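Local coordinates for beta-porphyranase A (Bacteroides plebeius, PDB 4AW7), which hydrolyses the sulfated red-algal polysaccharide porphyran at its beta-D-galactose-(1->4)-alpha-L-galactose-6-sulfate linkages, releasing mostly a disaccharide, at residues A125-Y130 and A172-H177; A196-E201 and E248-M253; D202-Y207 and G575-S580. All coordinates share one frame; numbering follows the deposited sequence. Where two conformers were deposited one is given.

All three contacts involve the catalytic barrel, at different depths. Contact 1 pairs outer helices 120-132 and 160-179 through small side chains and one flat histidine, mostly buried though its centre is about 26 Å from that of the chain, with A125 and H177 partly exposed. Contact 2 is wholly buried, its centre about 11 Å from the chain's, and ties the loop after strand 189-195 to helix 245-262 through a hydrogen bond from an indole N-H to a helix carbonyl. In contact 3, partly buried, the same loop meets a C-terminal beta-sheet with ring packing and a water bridge. Contacts 2 and 3 touch and share a potassium ion; contact 1 lies apart from both.

Contact 1: residues A125-Y130 and A172-H177; sequences AWSAEY and ASIGKH
H177 lays its imidazole flat against the backbone of A125. A125 N sits 3.4 Å above the ring plane, over its centre, and A125 CA comes to 3.5 Å from H177 CD2. The ring is kept from turning by its own helix: H177 ND1 donates to S173 O at 2.7 Å, with S173 O lying almost in the imidazole plane. That carbonyl also takes the backbone N-H of H177, one donor above its plane and the other below. With CG anti to the carbonyl carbon (chi1 -75°), the imidazole lies back along its own helix, within range of S173 O. Helices 120-132 and 160-179 belong to the outer shell of the (beta/alpha)8-type barrel, and their local axes come within 8.1 Å at a crossing angle of -42°, a spacing that small residues such as A125, S127 and A128 permit. The buried flank is closely filled: in one of two conformers S127 OG rests 3.5 Å from I174 CG2 while hydrogen-bonding to G124 O in its own helix, Y75 of helix 74-82 touches both side chains, and A128 CB packs 3.8 Å from H177 O. The solvent side is the other flank, where A125 and H177 are both partly exposed.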
loop_
_atom_site.group_PDB
_atom_site.type_symbol
_atom_site.label_atom_id
_atom_site.label_comp_id
_atom_site.label_asym_id
_atom_site.label_seq_id
_atom_site.Cartn_x
_atom_site.Cartn_y
_atom_site.Cartn_z
ATOM N N ALA A 125 20.292 -0.617 -21.162
ATOM C CA ALA A 125 21.633 -1.187 -20.991
ATOM C C ALA A 125 22.426 -0.455 -19.937
ATOM O O ALA A 125 23.151 -1.077 -19.148
ATOM C CB ALA A 125 22.393 -1.184 -22.346
ATOM N N TRP A 126 22.292 0.860 -19.864
ATOM C CA TRP A 126 23.021 1.641 -18.904
ATOM C C TRP A 126 22.578 1.280 -17.488
ATOM O O TRP A 126 23.416 1.226 -16.597
ATOM C CB TRP A 126 22.888 3.150 -19.162
ATOM C CG TRP A 126 23.407 3.948 -18.062
ATOM C CD1 TRP A 126 22.688 4.716 -17.204
ATOM C CD2 TRP A 126 24.769 3.979 -17.587
ATOM N NE1 TRP A 126 23.499 5.256 -16.257
ATOM C CE2 TRP A 126 24.793 4.836 -16.469
ATOM C CE3 TRP A 126 25.972 3.396 -18.025
ATOM C CZ2 TRP A 126 25.972 5.091 -15.747
ATOM C CZ3 TRP A 126 27.139 3.666 -17.317
ATOM C CH2 TRP A 126 27.127 4.494 -16.193
ATOM N N SER A 127 21.279 1.108 -17.222
ATOM C CA SER A 127 20.890 0.745 -15.863
ATOM C C SER A 127 21.613 -0.515 -15.439
ATOM O O SER A 127 22.089 -0.605 -14.309
ATOM C CB SER A 127 19.374 0.595 -15.712
ATOM O OG SER A 127 18.815 -0.511 -16.413
ATOM N N ALA A 128 21.666 -1.506 -16.328
ATOM C CA ALA A 128 22.344 -2.769 -16.013
ATOM C C ALA A 128 23.841 -2.606 -15.865
ATOM O O ALA A 128 24.435 -3.196 -14.978
ATOM C CB ALA A 128 21.984 -3.846 -16.991
ATOM N N GLU A 129 24.458 -1.762 -16.689
ATOM C CA GLU A 129 25.878 -1.533 -16.555
ATOM C C GLU A 129 26.221 -0.793 -15.234
ATOM O O GLU A 129 27.180 -1.152 -14.539
ATOM C CB GLU A 129 26.331 -0.790 -17.815
ATOM C CG GLU A 129 27.776 -0.349 -17.867
ATOM C CD GLU A 129 28.792 -1.471 -18.062
ATOM O OE1 GLU A 129 28.401 -2.638 -18.228
ATOM O OE2 GLU A 129 29.993 -1.132 -18.081
ATOM N N TYR A 130 25.435 0.219 -14.890
ATOM C CA TYR A 130 25.630 0.989 -13.689
ATOM C C TYR A 130 25.507 0.068 -12.465
ATOM O O TYR A 130 26.413 0.020 -11.629
ATOM C CB TYR A 130 24.551 2.096 -13.602
ATOM C CG TYR A 130 24.600 2.889 -12.321
ATOM C CD1 TYR A 130 25.594 3.826 -12.099
ATOM C CD2 TYR A 130 23.640 2.703 -11.314
ATOM C CE1 TYR A 130 25.629 4.560 -10.928
ATOM C CE2 TYR A 130 23.681 3.439 -10.167
ATOM C CZ TYR A 130 24.672 4.357 -9.969
ATOM O OH TYR A 130 24.749 5.101 -8.817
ATOM N N ALA A 172 10.308 -0.750 -19.626
ATOM C CA ALA A 172 10.413 -2.102 -20.156
ATOM C C ALA A 172 11.854 -2.457 -20.462
ATOM O O ALA A 172 12.317 -3.549 -20.120
ATOM C CB ALA A 172 9.557 -2.257 -21.434
ATOM N N SER A 173 12.571 -1.533 -21.094
ATOM C CA SER A 173 13.946 -1.773 -21.434
ATOM C C SER A 173 14.800 -2.007 -20.194
ATOM O O SER A 173 15.692 -2.852 -20.149
ATOM C CB SER A 173 14.486 -0.606 -22.268
ATOM O OG SER A 173 15.844 -0.845 -22.561
ATOM N N ILE A 174 14.541 -1.238 -19.155
ATOM C CA ILE A 174 15.302 -1.352 -17.911
ATOM C C ILE A 174 15.058 -2.727 -17.310
ATOM O O ILE A 174 16.015 -3.420 -16.928
ATOM C CB ILE A 174 14.944 -0.218 -16.931
ATOM C CG1 ILE A 174 15.510 1.111 -17.455
ATOM C CG2 ILE A 174 15.456 -0.563 -15.510
ATOM C CD1 ILE A 174 14.944 2.341 -16.811
ATOM N N GLY A 175 13.792 -3.123 -17.189
ATOM C CA GLY A 175 13.485 -4.453 -16.635
ATOM C C GLY A 175 14.144 -5.559 -17.457
ATOM O O GLY A 175 14.740 -6.483 -16.912
ATOM N N LYS A 176 14.056 -5.459 -18.774
ATOM C CA LYS A 176 14.624 -6.484 -19.632
ATOM C C LYS A 176 16.122 -6.600 -19.425
ATOM O O LYS A 176 16.676 -7.729 -19.259
ATOM C CB LYS A 176 14.330 -6.168 -21.090
ATOM C CG LYS A 176 14.797 -7.279 -22.016
ATOM C CD LYS A 176 14.509 -6.919 -23.474
ATOM C CE LYS A 176 15.432 -5.793 -23.962
ATOM N NZ LYS A 176 15.326 -5.503 -25.437
ATOM N N HIS A 177 16.807 -5.474 -19.418
ATOM C CA HIS A 177 18.265 -5.502 -19.302
ATOM C C HIS A 177 18.746 -5.956 -17.927
ATOM O O HIS A 177 19.692 -6.733 -17.814
ATOM C CB HIS A 177 18.863 -4.153 -19.649
ATOM C CG HIS A 177 18.874 -3.848 -21.121
ATOM N ND1 HIS A 177 17.801 -3.304 -21.788
ATOM C CD2 HIS A 177 19.865 -3.962 -22.034
ATOM C CE1 HIS A 177 18.125 -3.115 -23.056
ATOM N NE2 HIS A 177 19.379 -3.497 -23.231
#

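Contact 2: residues A196-E201 and E248-M253; sequences AYPAWE and EAVLDM. With K (potassium ion), chain F.
Two first torsions set up this meeting: W200 holds CG anti to its carbonyl carbon (chi1 -55°), sending the indole across to helix 245-262, and V250 places CG1 anti to its backbone N (chi1 163°), between that indole and P198. The loop following barrel strand 189-195 here packs on a helix of the (beta/alpha)8-type catalytic domain, and its backbone is sharply bent, with P198 and A199 at the centres of successive inverse gamma turns. W200 NE1 donates to V250 O at 2.9 Å, nearly straight at 166° and aimed at a lone pair within the plane of that carbonyl, so the buried indole N-H is satisfied by a helix carbonyl. V250 CG1 fills the angle between P198 CB, 3.7 Å away, and W200 CE2, while CG2 leans on P198 O. A phenylalanine in place of W200 would probably leave V250 O without its indole donor and open a gap beside V250 CG1. P198 lies near the substrate subsites, its side chain about 6 Å from that of H229, which binds substrate. W208 meets the indole edge-to-face. M253 adds a Met-aromatic contact, its extended chain bringing SD obliquely to 3.7 Å from W200 CD1.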
loop_
_atom_site.group_PDB
_atom_site.type_symbol
_atom_site.label_atom_id
_atom_site.label_comp_id
_atom_site.label_asym_id
_atom_site.label_seq_id
_atom_site.Cartn_x
_atom_site.Cartn_y
_atom_site.Cartn_z
ATOM N N ALA A 196 0.915 8.230 -9.606
ATOM C CA ALA A 196 0.476 9.336 -8.740
ATOM C C ALA A 196 -0.967 9.470 -8.573
ATOM O O ALA A 196 -1.434 10.056 -7.598
ATOM C CB ALA A 196 0.936 10.663 -9.354
ATOM N N TYR A 197 -1.715 9.012 -9.532
ATOM C CA TYR A 197 -3.175 9.425 -9.654
ATOM C C TYR A 197 -3.924 8.185 -10.106
ATOM O O TYR A 197 -4.214 8.026 -11.294
ATOM C CB TYR A 197 -3.394 10.621 -10.633
ATOM C CG TYR A 197 -4.842 10.989 -10.936
ATOM C CD1 TYR A 197 -5.661 11.525 -9.934
ATOM C CD2 TYR A 197 -5.375 10.872 -12.234
ATOM C CE1 TYR A 197 -6.962 11.916 -10.197
ATOM C CE2 TYR A 197 -6.708 11.256 -12.499
ATOM C CZ TYR A 197 -7.486 11.771 -11.488
ATOM O OH TYR A 197 -8.824 12.134 -11.717
ATOM N N PRO A 198 -4.241 7.247 -9.206
ATOM C CA PRO A 198 -4.736 5.923 -9.625
ATOM C C PRO A 198 -6.258 5.937 -9.854
ATOM O O PRO A 198 -7.018 5.135 -9.279
ATOM C CB PRO A 198 -4.319 5.048 -8.454
ATOM C CG PRO A 198 -4.408 5.939 -7.275
ATOM C CD PRO A 198 -3.866 7.265 -7.775
ATOM N N ALA A 199 -6.695 6.871 -10.689
ATOM C CA ALA A 199 -8.108 7.103 -10.999
ATOM C C ALA A 199 -8.557 6.190 -12.123
ATOM O O ALA A 199 -8.944 6.637 -13.220
ATOM C CB ALA A 199 -8.352 8.591 -11.306
ATOM N N TRP A 200 -8.474 4.878 -11.899
ATOM C CA TRP A 200 -8.760 3.884 -12.922
ATOM C C TRP A 200 -10.076 4.163 -13.630
ATOM O O TRP A 200 -10.205 3.970 -14.871
ATOM C CB TRP A 200 -8.776 2.482 -12.342
ATOM C CG TRP A 200 -7.533 2.039 -11.597
ATOM C CD1 TRP A 200 -7.521 1.022 -10.676
ATOM C CD2 TRP A 200 -6.149 2.471 -11.729
ATOM N NE1 TRP A 200 -6.256 0.812 -10.221
ATOM C CE2 TRP A 200 -5.387 1.674 -10.851
ATOM C CE3 TRP A 200 -5.476 3.449 -12.475
ATOM C CZ2 TRP A 200 -4.007 1.855 -10.683
ATOM C CZ3 TRP A 200 -4.114 3.613 -12.301
ATOM C CH2 TRP A 200 -3.399 2.831 -11.405
ATOM N N GLU A 201 -11.074 4.553 -12.855
ATOM C CA GLU A 201 -12.422 4.803 -13.323
ATOM C C GLU A 201 -12.574 6.012 -14.242
ATOM O O GLU A 201 -13.633 6.116 -14.891
ATOM C CB GLU A 201 -13.354 5.003 -12.111
ATOM C CG GLU A 201 -13.235 6.321 -11.317
ATOM C CD GLU A 201 -12.046 6.448 -10.371
ATOM O OE1 GLU A 201 -11.206 5.549 -10.268
ATOM O OE2 GLU A 201 -11.967 7.468 -9.679
ATOM N N GLU A 248 -8.757 -0.091 -1.772
ATOM C CA GLU A 248 -8.950 -1.518 -1.935
ATOM C C GLU A 248 -9.262 -1.903 -3.383
ATOM O O GLU A 248 -8.737 -2.861 -3.913
ATOM C CB GLU A 248 -10.031 -2.039 -0.972
ATOM C CG GLU A 248 -9.729 -1.848 0.533
ATOM C CD GLU A 248 -8.766 -2.821 1.186
ATOM O OE1 GLU A 248 -8.253 -3.741 0.520
ATOM O OE2 GLU A 248 -8.564 -2.620 2.416
ATOM N N ALA A 249 -10.152 -1.134 -4.023
ATOM C CA ALA A 249 -10.487 -1.336 -5.442
ATOM C C ALA A 249 -9.312 -1.034 -6.353
ATOM O O ALA A 249 -9.119 -1.712 -7.357
ATOM C CB ALA A 249 -11.690 -0.498 -5.873
ATOM N N VAL A 250 -8.564 0.026 -6.061
ATOM C CA VAL A 250 -7.409 0.406 -6.866
ATOM C C VAL A 250 -6.405 -0.757 -6.945
ATOM O O VAL A 250 -5.929 -1.118 -8.034
ATOM C CB VAL A 250 -6.752 1.680 -6.285
ATOM C CG1 VAL A 250 -5.331 1.863 -6.825
ATOM C CG2 VAL A 250 -7.631 2.907 -6.605
ATOM N N LEU A 251 -6.089 -1.320 -5.778
ATOM C CA LEU A 251 -5.114 -2.398 -5.743
ATOM C C LEU A 251 -5.679 -3.720 -6.229
ATOM O O LEU A 251 -4.998 -4.466 -6.935
ATOM C CB LEU A 251 -4.501 -2.523 -4.332
ATOM C CG LEU A 251 -3.790 -1.274 -3.804
ATOM C CD1 LEU A 251 -3.258 -1.578 -2.418
ATOM C CD2 LEU A 251 -2.699 -0.769 -4.731
ATOM N N ASP A 252 -6.946 -3.989 -5.923
ATOM C CA ASP A 252 -7.583 -5.176 -6.469
ATOM C C ASP A 252 -7.587 -5.178 -7.995
ATOM O O ASP A 252 -7.447 -6.240 -8.594
ATOM C CB ASP A 252 -9.027 -5.320 -5.976
ATOM C CG ASP A 252 -9.163 -5.937 -4.604
ATOM O OD1 ASP A 252 -8.165 -6.025 -3.851
ATOM O OD2 ASP A 252 -10.299 -6.386 -4.260
ATOM N N MET A 253 -7.733 -4.017 -8.634
ATOM C CA MET A 253 -7.769 -4.025 -10.100
ATOM C C MET A 253 -6.447 -4.436 -10.708
ATOM O O MET A 253 -6.389 -5.149 -11.707
ATOM C CB MET A 253 -8.222 -2.706 -10.669
ATOM C CG MET A 253 -8.707 -2.806 -12.105
ATOM S SD MET A 253 -9.606 -1.302 -12.605
ATOM C CE MET A 253 -10.269 -1.868 -14.192
HETATM K K K F . -1.492 7.270 -12.551
#

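Contact 3: residues D202-Y207 and G575-S580; sequences DGNFNY and GGHVSS. With K (potassium ion), chain F.
This is a contact between domains, partly buried, in which the turn entering helix 206-210 of the catalytic barrel leans F205 and N204 on H577 and S579, at the start of strand 577-589. F205 and H577 carry most of it. Their side chains lie alongside each other and run in opposing senses, with ring centroids 5.1 Å apart and planes at 64°, an oblique pairing in which F205 CD1 approaches H577 ND1 to 3.6 Å. The far side of the phenyl ring reaches deeper, F205 CE2 resting 4.0 Å from S579 CB; L482 and M253 also touch F205, so the ring is buried where strand 469-484 and helix 245-262 come together. F205 has its CG anti to the carbonyl carbon (chi1 -72°), which turns the phenyl to the strand while its backbone takes the N-cap position of the helix. The turn itself is a type I' beta turn from G203 to N206, closed by N206 N bonding to G203 O, and it carries N204 outward at its exposed corner. Strand 577-589 is the middle strand of a five-stranded sheet and has a classic beta bulge at S579 and S580, both facing S510. On the outer side the chemistry turns polar. In one of its two conformers N204 comes crosswise to H577, OD1 at the imidazole edge, 3.7 Å from H577 CE1, with amide and ring planes 65° apart. There a water can bridge the segments, donating to N204 OD1 at 3.0 Å and accepting from G576 N at 2.8 Å. One residue past the turn, Y207 OH binds a potassium ion at 2.9 Å, together with Y197 O and Y193 OH.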
loop_
_atom_site.group_PDB
_atom_site.type_symbol
_atom_site.label_atom_id
_atom_site.label_comp_id
_atom_site.label_asym_id
_atom_site.label_seq_id
_atom_site.Cartn_x
_atom_site.Cartn_y
_atom_site.Cartn_z
ATOM N N ASP A 202 -11.640 6.958 -14.273
ATOM C CA ASP A 202 -11.834 8.171 -15.071
ATOM C C ASP A 202 -12.120 7.849 -16.530
ATOM O O ASP A 202 -11.586 6.916 -17.122
ATOM C CB ASP A 202 -10.640 9.115 -14.984
ATOM C CG ASP A 202 -10.702 10.110 -13.856
ATOM O OD1 ASP A 202 -11.662 10.115 -13.079
ATOM O OD2 ASP A 202 -9.728 10.903 -13.733
ATOM N N GLY A 203 -13.012 8.644 -17.109
ATOM C CA GLY A 203 -13.330 8.486 -18.515
ATOM C C GLY A 203 -13.986 7.158 -18.824
ATOM O O GLY A 203 -13.681 6.510 -19.817
ATOM N N ASN A 204 -14.829 6.682 -17.902
ATOM C CA ASN A 204 -15.472 5.394 -18.102
ATOM C C ASN A 204 -14.436 4.279 -18.216
ATOM O O ASN A 204 -14.573 3.371 -19.024
ATOM C CB ASN A 204 -16.314 5.432 -19.381
ATOM C CG ASN A 204 -17.492 4.535 -19.311
ATOM O OD1 ASN A 204 -18.083 4.370 -18.238
ATOM N ND2 ASN A 204 -17.891 3.982 -20.457
ATOM N N PHE A 205 -13.379 4.372 -17.405
ATOM C CA PHE A 205 -12.230 3.460 -17.363
ATOM C C PHE A 205 -11.273 3.617 -18.539
ATOM O O PHE A 205 -10.328 2.864 -18.682
ATOM C CB PHE A 205 -12.626 1.997 -17.121
ATOM C CG PHE A 205 -13.092 1.762 -15.700
ATOM C CD1 PHE A 205 -14.388 1.999 -15.345
ATOM C CD2 PHE A 205 -12.207 1.338 -14.709
ATOM C CE1 PHE A 205 -14.814 1.826 -14.035
ATOM C CE2 PHE A 205 -12.634 1.131 -13.409
ATOM C CZ PHE A 205 -13.924 1.363 -13.071
ATOM N N ASN A 206 -11.447 4.677 -19.320
ATOM C CA ASN A 206 -10.403 5.038 -20.296
ATOM C C ASN A 206 -9.070 5.268 -19.612
ATOM O O ASN A 206 -8.014 4.956 -20.170
ATOM C CB ASN A 206 -10.786 6.282 -21.099
ATOM C CG ASN A 206 -9.787 6.583 -22.195
ATOM O OD1 ASN A 206 -9.705 5.824 -23.142
ATOM N ND2 ASN A 206 -8.996 7.648 -22.042
ATOM N N TYR A 207 -9.094 5.812 -18.409
ATOM C CA TYR A 207 -7.863 6.109 -17.691
ATOM C C TYR A 207 -7.112 4.798 -17.366
ATOM O O TYR A 207 -5.937 4.665 -17.670
ATOM C CB TYR A 207 -8.128 6.975 -16.459
ATOM C CG TYR A 207 -6.849 7.447 -15.832
ATOM C CD1 TYR A 207 -6.166 6.721 -14.867
ATOM C CD2 TYR A 207 -6.302 8.664 -16.231
ATOM C CE1 TYR A 207 -4.982 7.174 -14.355
ATOM C CE2 TYR A 207 -5.118 9.126 -15.687
ATOM C CZ TYR A 207 -4.462 8.377 -14.737
ATOM O OH TYR A 207 -3.257 8.833 -14.238
ATOM N N GLY A 575 -25.040 1.331 -16.361
ATOM C CA GLY A 575 -23.922 2.272 -16.328
ATOM C C GLY A 575 -22.848 1.820 -15.365
ATOM O O GLY A 575 -23.092 1.083 -14.419
ATOM N N GLY A 576 -21.652 2.280 -15.658
ATOM C CA GLY A 576 -20.491 1.901 -14.848
ATOM C C GLY A 576 -20.014 0.502 -15.181
ATOM O O GLY A 576 -20.427 -0.126 -16.156
ATOM N N HIS A 577 -19.055 0.037 -14.383
ATOM C CA HIS A 577 -18.421 -1.247 -14.592
ATOM C C HIS A 577 -18.221 -1.967 -13.286
ATOM O O HIS A 577 -18.017 -1.346 -12.236
ATOM C CB HIS A 577 -17.037 -1.090 -15.217
ATOM C CG HIS A 577 -17.031 -0.645 -16.641
ATOM N ND1 HIS A 577 -17.225 0.662 -17.010
ATOM C CD2 HIS A 577 -16.735 -1.331 -17.772
ATOM C CE1 HIS A 577 -17.160 0.742 -18.338
ATOM N NE2 HIS A 577 -16.837 -0.449 -18.821
ATOM N N VAL A 578 -18.231 -3.286 -13.402
ATOM C CA VAL A 578 -17.634 -4.128 -12.351
ATOM C C VAL A 578 -16.154 -4.237 -12.736
ATOM O O VAL A 578 -15.794 -4.816 -13.748
ATOM C CB VAL A 578 -18.269 -5.517 -12.287
ATOM C CG1 VAL A 578 -17.583 -6.338 -11.192
ATOM C CG2 VAL A 578 -19.766 -5.424 -12.031
ATOM N N SER A 579 -15.269 -3.645 -11.927
ATOM C CA SER A 579 -13.834 -3.628 -12.264
ATOM C C SER A 579 -13.134 -4.948 -11.946
ATOM O O SER A 579 -12.371 -5.443 -12.752
ATOM C CB SER A 579 -13.151 -2.442 -11.587
ATOM O OG SER A 579 -13.371 -2.479 -10.188
ATOM N N SER A 580 -13.452 -5.511 -10.775
ATOM C CA SER A 580 -12.845 -6.800 -10.396
ATOM C C SER A 580 -13.773 -7.524 -9.436
ATOM O O SER A 580 -14.539 -6.919 -8.668
ATOM C CB SER A 580 -11.448 -6.618 -9.779
ATOM O OG SER A 580 -11.457 -5.824 -8.603
HETATM K K K F . -1.492 7.270 -12.551
HETATM O O HOH W 1 -21.049 4.086 -17.741
#